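Local coordinates for protein phenol hydroxylase component phN (PDB 3U52) that carries a pair of iron ions and, as part of a multicomponent monooxygenase, probably uses dioxygen to hydroxylate phenol, at residues E40-W50 and F246-I257; G114-F122 and P187-S195. All blocks are in the same frame, centred on the assembly; numbering follows the deposited sequence.

Following the chain from the N terminus, the loop 40-50 comes first and is met again only when the chain has passed through seven helices and most of an eighth, 220-250, to reach 246-257, so contact 1 closes a long, largely helical excursion. Contact 2, between 114-122 and 187-195, closes a shorter loop nested wholly within it. The outer contact ties the N-terminal loop to the turn between helices 220-250 and 254-283; the inner one joins helices 105-121 and 187-216. They meet where Glu40 probably accepts hydrogen bonds from Phe188 N and Glu189 N at the start of helix 187-216. Trp47 and Trp50 of contact 1 and Phe188 and Leu191 of contact 2 line one xenon pocket.

Contact 1 of 2, residues E40-W50 and F246-I257; sequences EGIKITDWSQW and FILEQHEDNVPI
The turn joining helix 220-250 to helix 254-283 is gripped by the loop 40-50, with Asn254 bonded to both backbone polar atoms of Lys43. Its OD1 accepts from Lys43 N at 2.9 Å, almost straight (176°), while ND2 gives one hydrogen to Lys43 O and the other to Ile247 O at 2.7 Å, both near the amide plane. With a leucine in its place, the backbone polar atoms of Lys43 and Ile247 O would probably be left without these mates, weakening the hold of the loop on the turn at this point. The Lys43 chain runs across His251, its CD over the middle of the imidazole face, and then bends so that NZ reaches the anti lone pair of Asp253 OD2 at 2.7 Å in a salt bridge; His251 ND1 meanwhile caps Asp253 N. Bent at chi2 (-76°), Gln250 turns its amide back to the loop, where OE1 accepts from Asp46 N at 2.8 Å on an in-plane lone pair and weakly from Thr45 N. Thr45 OG1 donates to Gln250 O at 2.9 Å. Beyond Gln250, Phe246 receives the edge of Trp50 on one face (planes at 75°, Trp50 CE3 to Phe246 CG 3.6 Å), with Trp47 near parallel but slid aside. Phe188 of helix 187-216 touches Ile42, Ile44 and Ile247, and Trp261 of helix 254-283 touches Ile42.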
# COMPACT_ATOMS: atom_id res chain seq x y z
N GLU A 40 -39.38 -25.63 2.37
CA GLU A 40 -39.19 -25.41 0.92
C GLU A 40 -39.38 -26.69 0.09
O GLU A 40 -39.49 -26.65 -1.13
CB GLU A 40 -37.77 -24.83 0.66
CG GLU A 40 -37.62 -23.36 1.04
CD GLU A 40 -36.16 -22.91 0.98
OE1 GLU A 40 -35.34 -23.40 1.79
OE2 GLU A 40 -35.84 -22.06 0.13
N GLY A 41 -39.42 -27.83 0.77
CA GLY A 41 -39.53 -29.11 0.08
C GLY A 41 -38.21 -29.81 -0.11
O GLY A 41 -38.19 -30.94 -0.60
N ILE A 42 -37.09 -29.16 0.22
CA ILE A 42 -35.77 -29.78 -0.01
C ILE A 42 -35.46 -30.83 1.06
O ILE A 42 -35.67 -30.58 2.23
CB ILE A 42 -34.62 -28.71 -0.04
CG1 ILE A 42 -34.78 -27.81 -1.29
CG2 ILE A 42 -33.27 -29.39 0.02
CD1 ILE A 42 -34.45 -28.52 -2.64
N LYS A 43 -34.97 -32.00 0.65
CA LYS A 43 -34.70 -33.09 1.57
C LYS A 43 -33.21 -33.29 1.65
O LYS A 43 -32.55 -33.43 0.61
CB LYS A 43 -35.35 -34.38 1.09
CG LYS A 43 -36.87 -34.28 0.90
CD LYS A 43 -37.52 -35.67 1.02
CE LYS A 43 -39.01 -35.64 0.71
NZ LYS A 43 -39.19 -35.36 -0.74
N ILE A 44 -32.67 -33.26 2.87
CA ILE A 44 -31.28 -33.55 3.07
C ILE A 44 -31.19 -34.91 3.72
O ILE A 44 -31.77 -35.16 4.76
CB ILE A 44 -30.53 -32.48 3.91
CG1 ILE A 44 -30.68 -31.08 3.29
CG2 ILE A 44 -28.99 -32.86 4.02
CD1 ILE A 44 -30.16 -30.94 1.88
N THR A 45 -30.44 -35.78 3.06
CA THR A 45 -30.21 -37.17 3.46
C THR A 45 -29.02 -37.35 4.43
O THR A 45 -29.07 -38.19 5.33
CB THR A 45 -30.04 -37.99 2.18
OG1 THR A 45 -31.34 -38.36 1.68
CG2 THR A 45 -29.14 -39.20 2.39
N ASP A 46 -27.99 -36.51 4.30
CA ASP A 46 -26.73 -36.71 5.03
C ASP A 46 -25.78 -35.51 4.89
O ASP A 46 -25.07 -35.37 3.87
CB ASP A 46 -26.04 -37.98 4.55
CG ASP A 46 -24.78 -38.33 5.36
OD1 ASP A 46 -24.11 -39.34 4.98
OD2 ASP A 46 -24.48 -37.64 6.37
N TRP A 47 -25.77 -34.68 5.93
CA TRP A 47 -24.99 -33.43 5.93
C TRP A 47 -23.50 -33.69 5.87
O TRP A 47 -22.74 -32.85 5.38
CB TRP A 47 -25.34 -32.54 7.11
CG TRP A 47 -26.51 -31.60 6.87
CD1 TRP A 47 -27.76 -31.70 7.43
CD2 TRP A 47 -26.54 -30.44 6.04
NE1 TRP A 47 -28.56 -30.66 7.00
CE2 TRP A 47 -27.83 -29.87 6.15
CE3 TRP A 47 -25.61 -29.82 5.19
CZ2 TRP A 47 -28.20 -28.72 5.46
CZ3 TRP A 47 -25.98 -28.68 4.52
CH2 TRP A 47 -27.26 -28.14 4.64
N SER A 48 -23.10 -34.88 6.32
CA SER A 48 -21.67 -35.25 6.34
C SER A 48 -21.10 -35.44 4.92
O SER A 48 -19.87 -35.40 4.69
CB SER A 48 -21.46 -36.51 7.18
OG SER A 48 -21.74 -37.65 6.38
N GLN A 49 -21.98 -35.61 3.95
CA GLN A 49 -21.50 -35.63 2.58
C GLN A 49 -21.16 -34.26 2.00
O GLN A 49 -20.65 -34.16 0.88
CB GLN A 49 -22.46 -36.40 1.72
CG GLN A 49 -22.48 -37.84 2.15
CD GLN A 49 -23.56 -38.62 1.49
OE1 GLN A 49 -23.33 -39.76 1.08
NE2 GLN A 49 -24.75 -38.03 1.37
N TRP A 50 -21.43 -33.20 2.77
CA TRP A 50 -20.93 -31.86 2.43
C TRP A 50 -19.40 -31.88 2.28
O TRP A 50 -18.69 -32.33 3.20
CB TRP A 50 -21.34 -30.85 3.53
CG TRP A 50 -20.87 -29.46 3.24
CD1 TRP A 50 -19.75 -28.85 3.72
CD2 TRP A 50 -21.49 -28.53 2.37
NE1 TRP A 50 -19.64 -27.57 3.20
CE2 TRP A 50 -20.70 -27.36 2.37
CE3 TRP A 50 -22.66 -28.56 1.59
CZ2 TRP A 50 -21.05 -26.20 1.62
CZ3 TRP A 50 -22.99 -27.43 0.83
CH2 TRP A 50 -22.18 -26.27 0.84
N PHE A 246 -24.32 -30.59 -4.04
CA PHE A 246 -24.76 -31.14 -2.76
C PHE A 246 -26.27 -31.38 -2.73
O PHE A 246 -26.73 -32.46 -2.41
CB PHE A 246 -24.40 -30.21 -1.59
CG PHE A 246 -24.82 -30.76 -0.28
CD1 PHE A 246 -24.15 -31.85 0.26
CD2 PHE A 246 -25.90 -30.23 0.40
CE1 PHE A 246 -24.58 -32.39 1.50
CE2 PHE A 246 -26.30 -30.75 1.62
CZ PHE A 246 -25.64 -31.83 2.17
N ILE A 247 -27.03 -30.35 -3.09
CA ILE A 247 -28.51 -30.36 -3.06
C ILE A 247 -29.10 -31.35 -4.06
O ILE A 247 -30.03 -32.11 -3.71
CB ILE A 247 -29.07 -28.96 -3.30
CG1 ILE A 247 -28.70 -28.05 -2.13
CG2 ILE A 247 -30.58 -28.98 -3.42
CD1 ILE A 247 -29.22 -26.58 -2.32
N LEU A 248 -28.52 -31.38 -5.27
CA LEU A 248 -28.99 -32.30 -6.31
C LEU A 248 -28.72 -33.76 -5.95
O LEU A 248 -29.50 -34.64 -6.31
CB LEU A 248 -28.35 -31.97 -7.67
CG LEU A 248 -28.87 -30.64 -8.23
CD1 LEU A 248 -28.02 -30.17 -9.44
CD2 LEU A 248 -30.34 -30.71 -8.55
N GLU A 249 -27.64 -34.03 -5.24
CA GLU A 249 -27.27 -35.40 -4.91
C GLU A 249 -27.98 -35.94 -3.69
O GLU A 249 -28.04 -37.15 -3.49
CB GLU A 249 -25.77 -35.49 -4.72
CG GLU A 249 -25.06 -35.45 -6.05
CD GLU A 249 -23.58 -35.61 -5.96
OE1 GLU A 249 -23.11 -36.08 -4.90
OE2 GLU A 249 -22.89 -35.27 -6.96
N GLN A 250 -28.53 -35.06 -2.88
CA GLN A 250 -29.11 -35.48 -1.62
C GLN A 250 -30.44 -36.22 -1.74
O GLN A 250 -30.77 -37.02 -0.88
CB GLN A 250 -29.21 -34.31 -0.64
CG GLN A 250 -27.89 -33.90 -0.09
CD GLN A 250 -27.39 -34.85 0.96
OE1 GLN A 250 -28.11 -35.15 1.88
NE2 GLN A 250 -26.17 -35.32 0.83
N HIS A 251 -31.19 -35.98 -2.81
CA HIS A 251 -32.48 -36.63 -2.95
C HIS A 251 -33.04 -36.33 -4.31
O HIS A 251 -33.02 -35.17 -4.74
CB HIS A 251 -33.46 -36.12 -1.89
CG HIS A 251 -34.52 -37.12 -1.57
ND1 HIS A 251 -35.57 -37.38 -2.43
CD2 HIS A 251 -34.66 -37.99 -0.54
CE1 HIS A 251 -36.33 -38.33 -1.92
NE2 HIS A 251 -35.79 -38.72 -0.78
N GLU A 252 -33.58 -37.34 -4.98
CA GLU A 252 -34.14 -37.13 -6.32
C GLU A 252 -35.28 -36.16 -6.30
O GLU A 252 -35.49 -35.45 -7.27
CB GLU A 252 -34.62 -38.44 -6.97
CG GLU A 252 -35.53 -39.25 -6.10
CD GLU A 252 -35.95 -40.57 -6.74
OE1 GLU A 252 -35.06 -41.43 -6.98
OE2 GLU A 252 -37.17 -40.73 -7.01
N ASP A 253 -36.02 -36.12 -5.21
CA ASP A 253 -37.10 -35.13 -5.11
C ASP A 253 -36.60 -33.66 -5.20
O ASP A 253 -37.38 -32.78 -5.55
CB ASP A 253 -37.94 -35.35 -3.86
CG ASP A 253 -38.71 -36.72 -3.88
OD1 ASP A 253 -38.90 -37.32 -4.97
OD2 ASP A 253 -39.13 -37.17 -2.79
N ASN A 254 -35.30 -33.42 -4.94
CA ASN A 254 -34.78 -32.03 -4.94
C ASN A 254 -34.64 -31.53 -6.34
O ASN A 254 -34.47 -30.34 -6.56
CB ASN A 254 -33.42 -31.91 -4.27
CG ASN A 254 -33.46 -32.26 -2.80
OD1 ASN A 254 -34.53 -32.33 -2.20
ND2 ASN A 254 -32.28 -32.45 -2.19
N VAL A 255 -34.68 -32.43 -7.31
CA VAL A 255 -34.23 -32.05 -8.66
C VAL A 255 -35.21 -31.10 -9.31
O VAL A 255 -34.78 -30.05 -9.85
CB VAL A 255 -33.85 -33.30 -9.58
CG1 VAL A 255 -33.68 -32.87 -11.04
CG2 VAL A 255 -32.59 -33.97 -9.07
N PRO A 256 -36.54 -31.44 -9.31
CA PRO A 256 -37.46 -30.47 -9.95
C PRO A 256 -37.59 -29.13 -9.20
O PRO A 256 -37.84 -28.10 -9.84
CB PRO A 256 -38.80 -31.21 -9.95
CG PRO A 256 -38.66 -32.20 -8.82
CD PRO A 256 -37.25 -32.66 -8.88
N ILE A 257 -37.41 -29.12 -7.88
CA ILE A 257 -37.46 -27.86 -7.12
C ILE A 257 -36.28 -26.96 -7.56
O ILE A 257 -36.47 -25.76 -7.78
CB ILE A 257 -37.37 -28.12 -5.59
CG1 ILE A 257 -38.53 -29.05 -5.13
CG2 ILE A 257 -37.34 -26.75 -4.84
CD1 ILE A 257 -38.40 -29.52 -3.67

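Contact 2 of 2, residues G114-F122 and P187-S195; sequences GYSKVGRQF and PFEFLTAIS
Tyr115 on helix 105-121 enters helix 187-216 as a knob in a hole formed by Phe190, Leu191, Ile194 and Ser195. These helices belong to the four-helix bundle that houses the diiron centre, supplying Glu108 and Glu199, and the segments here cross at -133° with their axes 10.5 Å apart. Among the aromatic contacts, Phe190, its CG anti to the backbone N (chi1 176°) and its ring thereby sent toward Gly114, points its edge at Tyr115 (planes at 71°), bringing Phe190 CE2 over the centre of the phenol ring, 3.9 Å from Tyr115 CE1. Gly114 allows this approach: Phe190 CZ lies 3.6 Å from Gly114 C, and a beta carbon on the glycine would clash with it. At the C-terminal end of helix 105-121, the Phe122 ring lies oblique to Phe188, with Phe122 CE1 3.7 Å from Phe188 CE2. Apolar contacts continue along the interface. Val118 CG2 presses tightly on Pro187 CB at 3.5 Å, and Val118 CG1 meets Leu191 CD1 at 3.9 Å. Helix 125-155 also packs here, with Ala135 touching Tyr115 and Cys131 touching Val118. The polar contact is Tyr115 OH to Ser195 OG, in the plane of the phenol ring, modelled so short that its length is doubtful.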
# COMPACT_ATOMS: atom_id res chain seq x y z
N GLY A 114 -27.92 -11.46 4.64
CA GLY A 114 -28.55 -12.70 4.15
C GLY A 114 -27.68 -13.91 4.42
O GLY A 114 -28.17 -14.94 4.90
N TYR A 115 -26.37 -13.80 4.15
CA TYR A 115 -25.47 -14.91 4.46
C TYR A 115 -25.27 -15.10 5.98
O TYR A 115 -25.12 -16.25 6.44
CB TYR A 115 -24.11 -14.73 3.77
CG TYR A 115 -24.12 -15.24 2.35
CD1 TYR A 115 -24.24 -14.34 1.28
CD2 TYR A 115 -24.07 -16.61 2.07
CE1 TYR A 115 -24.30 -14.80 -0.03
CE2 TYR A 115 -24.12 -17.09 0.74
CZ TYR A 115 -24.24 -16.16 -0.28
OH TYR A 115 -24.25 -16.59 -1.58
N SER A 116 -25.23 -14.02 6.75
CA SER A 116 -25.16 -14.14 8.23
C SER A 116 -26.35 -15.01 8.72
O SER A 116 -26.19 -15.97 9.49
CB SER A 116 -25.24 -12.77 8.89
OG SER A 116 -24.08 -11.97 8.62
N LYS A 117 -27.55 -14.64 8.29
CA LYS A 117 -28.72 -15.39 8.68
C LYS A 117 -28.69 -16.83 8.22
O LYS A 117 -29.04 -17.72 8.99
CB LYS A 117 -30.00 -14.67 8.25
CG LYS A 117 -31.27 -15.60 8.32
CD LYS A 117 -32.55 -14.79 8.32
CE LYS A 117 -33.76 -15.77 8.44
NZ LYS A 117 -34.09 -15.98 9.90
N VAL A 118 -28.28 -17.11 6.98
CA VAL A 118 -28.26 -18.48 6.48
C VAL A 118 -27.13 -19.33 7.14
O VAL A 118 -27.25 -20.56 7.34
CB VAL A 118 -28.26 -18.41 4.88
CG1 VAL A 118 -26.85 -18.43 4.32
CG2 VAL A 118 -29.12 -19.50 4.28
N GLY A 119 -26.03 -18.68 7.52
CA GLY A 119 -24.99 -19.31 8.36
C GLY A 119 -25.40 -19.61 9.82
O GLY A 119 -24.58 -20.13 10.61
N ARG A 120 -26.65 -19.28 10.19
CA ARG A 120 -27.32 -19.82 11.38
C ARG A 120 -28.37 -20.96 11.08
O ARG A 120 -28.63 -21.80 11.94
CB ARG A 120 -27.99 -18.67 12.17
CG ARG A 120 -28.93 -19.12 13.29
CD ARG A 120 -28.13 -19.78 14.46
NE ARG A 120 -29.02 -20.21 15.54
CZ ARG A 120 -29.82 -21.27 15.50
NH1 ARG A 120 -29.84 -22.10 14.43
NH2 ARG A 120 -30.59 -21.50 16.56
N GLN A 121 -28.95 -21.01 9.88
CA GLN A 121 -30.15 -21.87 9.66
C GLN A 121 -29.92 -23.30 9.33
O GLN A 121 -30.85 -24.09 9.53
CB GLN A 121 -31.09 -21.33 8.58
CG GLN A 121 -31.62 -19.96 8.78
CD GLN A 121 -32.09 -19.69 10.16
OE1 GLN A 121 -32.94 -20.45 10.76
NE2 GLN A 121 -31.58 -18.59 10.72
N PHE A 122 -28.74 -23.63 8.78
CA PHE A 122 -28.45 -24.98 8.27
C PHE A 122 -27.97 -25.85 9.41
O PHE A 122 -27.15 -25.39 10.22
CB PHE A 122 -27.38 -24.96 7.16
CG PHE A 122 -27.84 -24.31 5.91
CD1 PHE A 122 -29.06 -24.69 5.32
CD2 PHE A 122 -27.08 -23.33 5.30
CE1 PHE A 122 -29.52 -24.13 4.16
CE2 PHE A 122 -27.54 -22.73 4.13
CZ PHE A 122 -28.78 -23.13 3.56
N PRO A 187 -33.87 -20.65 3.07
CA PRO A 187 -32.41 -20.75 2.98
C PRO A 187 -31.84 -21.51 1.76
O PRO A 187 -30.85 -21.07 1.18
CB PRO A 187 -32.01 -21.44 4.32
CG PRO A 187 -33.30 -22.16 4.77
CD PRO A 187 -34.43 -21.33 4.26
N PHE A 188 -32.47 -22.61 1.34
CA PHE A 188 -32.02 -23.29 0.13
C PHE A 188 -32.18 -22.47 -1.14
O PHE A 188 -31.30 -22.51 -2.04
CB PHE A 188 -32.63 -24.69 -0.01
CG PHE A 188 -32.18 -25.66 1.09
CD1 PHE A 188 -33.06 -26.03 2.08
CD2 PHE A 188 -30.90 -26.19 1.08
CE1 PHE A 188 -32.65 -26.91 3.10
CE2 PHE A 188 -30.46 -27.07 2.08
CZ PHE A 188 -31.36 -27.42 3.11
N GLU A 189 -33.30 -21.75 -1.24
CA GLU A 189 -33.52 -20.89 -2.42
C GLU A 189 -32.56 -19.70 -2.35
O GLU A 189 -31.97 -19.33 -3.36
CB GLU A 189 -34.98 -20.41 -2.54
CG GLU A 189 -35.20 -19.59 -3.82
CD GLU A 189 -36.64 -19.16 -4.04
OE1 GLU A 189 -36.87 -18.49 -5.05
OE2 GLU A 189 -37.55 -19.47 -3.25
N PHE A 190 -32.35 -19.16 -1.15
CA PHE A 190 -31.38 -18.05 -1.01
C PHE A 190 -30.02 -18.51 -1.57
O PHE A 190 -29.41 -17.81 -2.42
CB PHE A 190 -31.23 -17.57 0.43
CG PHE A 190 -30.16 -16.49 0.63
CD1 PHE A 190 -30.42 -15.16 0.33
CD2 PHE A 190 -28.88 -16.83 1.03
CE1 PHE A 190 -29.43 -14.17 0.50
CE2 PHE A 190 -27.89 -15.86 1.19
CZ PHE A 190 -28.18 -14.53 0.92
N LEU A 191 -29.55 -19.67 -1.11
CA LEU A 191 -28.27 -20.19 -1.63
C LEU A 191 -28.29 -20.47 -3.14
O LEU A 191 -27.33 -20.17 -3.88
CB LEU A 191 -27.83 -21.41 -0.82
CG LEU A 191 -26.66 -21.22 0.16
CD1 LEU A 191 -26.27 -19.77 0.65
CD2 LEU A 191 -26.75 -22.22 1.25
N THR A 192 -29.39 -21.03 -3.64
CA THR A 192 -29.47 -21.32 -5.07
C THR A 192 -29.47 -20.04 -5.89
O THR A 192 -28.87 -19.99 -6.98
CB THR A 192 -30.70 -22.21 -5.41
OG1 THR A 192 -30.54 -23.46 -4.72
CG2 THR A 192 -30.78 -22.48 -6.93
N ALA A 193 -30.16 -19.01 -5.40
CA ALA A 193 -30.25 -17.73 -6.07
C ALA A 193 -28.89 -17.03 -6.11
O ALA A 193 -28.41 -16.58 -7.15
CB ALA A 193 -31.22 -16.83 -5.30
N ILE A 194 -28.33 -16.90 -4.93
CA ILE A 194 -27.18 -16.03 -4.74
C ILE A 194 -25.83 -16.75 -4.92
O ILE A 194 -24.98 -16.29 -5.70
CB ILE A 194 -27.29 -15.18 -3.38
CG1 ILE A 194 -28.64 -14.43 -3.29
CG2 ILE A 194 -26.12 -14.18 -3.26
CD1 ILE A 194 -29.05 -13.47 -4.52
N SER A 195 -25.65 -17.89 -4.26
CA SER A 195 -24.39 -18.62 -4.37
C SER A 195 -24.23 -19.31 -5.72
O SER A 195 -23.18 -19.18 -6.37
CB SER A 195 -24.20 -19.61 -3.23
OG SER A 195 -23.77 -18.90 -2.07